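Local coordinates for protein ATP-dependent RNA helicase HrpB (Escherichia coli, PDB 6EUD) that hydrolyses ATP to ADP and phosphate as a DExH-box NTPase of the bacterial RNA helicases and binds single-stranded RNA, at residues F301-G306 and P385-L390. Residues are numbered along the deposited sequence; the frame is centred on the assembly and turned at random.
Sequences FDPRTG and PVVNLL
Asn388 OD1 is the polar atom on which residues 301-306 converge: it lies 3.3 Å from Phe301 CD2, at the edge of the ring and near its plane, and 4.0 Å from Pro303 CB. Because OD1 lies near the ring plane, next to CD2 and CE2, it faces aromatic C-H groups and not the pi cloud; the amide itself is turned 85° from the ring. With chi1 at 174°, Phe301 CG lies opposite the backbone N and beside the carbonyl carbon, and the ring reaches toward helix 386-398, where it also touches Ala391. One face of the same ring is approached by Pro303 N, 3.7 Å above the plane and displaced toward the rim. Beside this pair Pro303 CG meets Val387 CG1 at 3.7 Å, an apolar contact.

The turn that presents Pro303 is fixed from behind. Asp302 OD1 accepts the backbone N of Arg304 at 3.1 Å, an Asx turn, although the donor comes from 47° above the carboxylate plane. Arg304 NH2 lies 3.1 Å from Asp302 OD1, a salt bridge of charge alone, because the oxygen lies over a guanidinium face and no N-H points at it; the arginine is poorly ordered. Asp302 OD2 and Thr305 OG1 both bond to Gln542, tying the turn to strand 534-542.

The contact thus sets Phe301 of strand 287-302, in the C-terminal helicase region, and Pro303 of the turn after it against the first turn of helix 386-398. With just 154 Å² buried, its chemistry implies a small junction held by van der Waals packing and a probable weak C-H to oxygen attraction.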
# COMPACT_ATOMS: atom_id res chain seq x y z
N PHE A 301 -1.28 0.54 5.91
CA PHE A 301 -0.95 -0.83 5.56
C PHE A 301 0.55 -0.96 5.36
O PHE A 301 1.15 -0.15 4.65
CB PHE A 301 -1.70 -1.27 4.31
CG PHE A 301 -1.30 -2.62 3.81
CD1 PHE A 301 -1.64 -3.77 4.52
CD2 PHE A 301 -0.59 -2.76 2.64
CE1 PHE A 301 -1.28 -5.03 4.06
CE2 PHE A 301 -0.22 -4.02 2.18
CZ PHE A 301 -0.58 -5.15 2.89
N ASP A 302 1.13 -1.97 5.99
CA ASP A 302 2.54 -2.32 5.83
C ASP A 302 2.69 -3.61 5.03
O ASP A 302 2.48 -4.70 5.56
CB ASP A 302 3.20 -2.48 7.22
CG ASP A 302 4.71 -2.71 7.15
OD1 ASP A 302 5.26 -2.89 6.04
OD2 ASP A 302 5.34 -2.73 8.24
N PRO A 303 3.07 -3.50 3.75
CA PRO A 303 3.18 -4.67 2.87
C PRO A 303 4.18 -5.71 3.35
O PRO A 303 4.05 -6.86 2.98
CB PRO A 303 3.64 -4.08 1.53
CG PRO A 303 4.25 -2.79 1.88
CD PRO A 303 3.44 -2.26 3.05
N ARG A 304 5.16 -5.31 4.15
CA ARG A 304 6.17 -6.27 4.60
C ARG A 304 5.66 -7.12 5.77
O ARG A 304 6.10 -8.25 5.97
CB ARG A 304 7.47 -5.55 4.97
CG ARG A 304 8.21 -4.99 3.74
CD ARG A 304 9.41 -4.12 4.13
NE ARG A 304 9.05 -3.17 5.18
CZ ARG A 304 8.26 -2.11 5.02
NH1 ARG A 304 7.75 -1.83 3.82
NH2 ARG A 304 7.99 -1.32 6.05
N THR A 305 4.72 -6.58 6.52
CA THR A 305 4.16 -7.33 7.64
C THR A 305 2.74 -7.83 7.36
O THR A 305 2.23 -8.68 8.07
CB THR A 305 4.13 -6.48 8.93
OG1 THR A 305 3.25 -5.36 8.75
CG2 THR A 305 5.52 -5.98 9.28
N GLY A 306 2.11 -7.28 6.33
CA GLY A 306 0.69 -7.50 6.10
C GLY A 306 -0.20 -6.92 7.18
O GLY A 306 -1.37 -7.26 7.25
N PRO A 385 -1.96 1.39 -5.40
CA PRO A 385 -0.49 1.28 -5.48
C PRO A 385 -0.05 -0.13 -5.85
O PRO A 385 -0.56 -1.10 -5.29
CB PRO A 385 -0.03 1.63 -4.06
CG PRO A 385 -1.22 2.30 -3.40
CD PRO A 385 -2.43 1.71 -4.05
N VAL A 386 0.91 -0.22 -6.76
CA VAL A 386 1.42 -1.50 -7.27
C VAL A 386 1.89 -2.41 -6.14
O VAL A 386 1.53 -3.58 -6.09
CB VAL A 386 2.57 -1.27 -8.27
CG1 VAL A 386 3.05 -2.59 -8.88
CG2 VAL A 386 2.13 -0.32 -9.36
N VAL A 387 2.70 -1.86 -5.24
CA VAL A 387 3.22 -2.58 -4.08
C VAL A 387 2.14 -3.25 -3.23
O VAL A 387 2.31 -4.39 -2.80
CB VAL A 387 4.04 -1.62 -3.16
CG1 VAL A 387 4.36 -2.26 -1.80
CG2 VAL A 387 5.29 -1.18 -3.88
N ASN A 388 1.05 -2.55 -2.96
CA ASN A 388 -0.02 -3.10 -2.14
C ASN A 388 -0.92 -4.08 -2.91
O ASN A 388 -1.50 -5.00 -2.31
CB ASN A 388 -0.85 -1.97 -1.54
CG ASN A 388 -0.06 -1.15 -0.53
OD1 ASN A 388 0.99 -1.59 -0.05
ND2 ASN A 388 -0.56 0.03 -0.19
N LEU A 389 -0.99 -3.92 -4.23
CA LEU A 389 -1.73 -4.85 -5.07
C LEU A 389 -0.98 -6.17 -5.12
O LEU A 389 -1.58 -7.24 -5.05
CB LEU A 389 -1.92 -4.30 -6.47
CG LEU A 389 -2.93 -3.15 -6.60
CD1 LEU A 389 -2.87 -2.57 -8.00
CD2 LEU A 389 -4.34 -3.64 -6.28
N LEU A 390 0.35 -6.08 -5.24
CA LEU A 390 1.21 -7.25 -5.23
C LEU A 390 1.11 -7.97 -3.89
O LEU A 390 1.01 -9.18 -3.86
CB LEU A 390 2.67 -6.87 -5.50
CG LEU A 390 3.15 -7.02 -6.94
CD1 LEU A 390 3.11 -8.49 -7.37
CD2 LEU A 390 2.36 -6.14 -7.92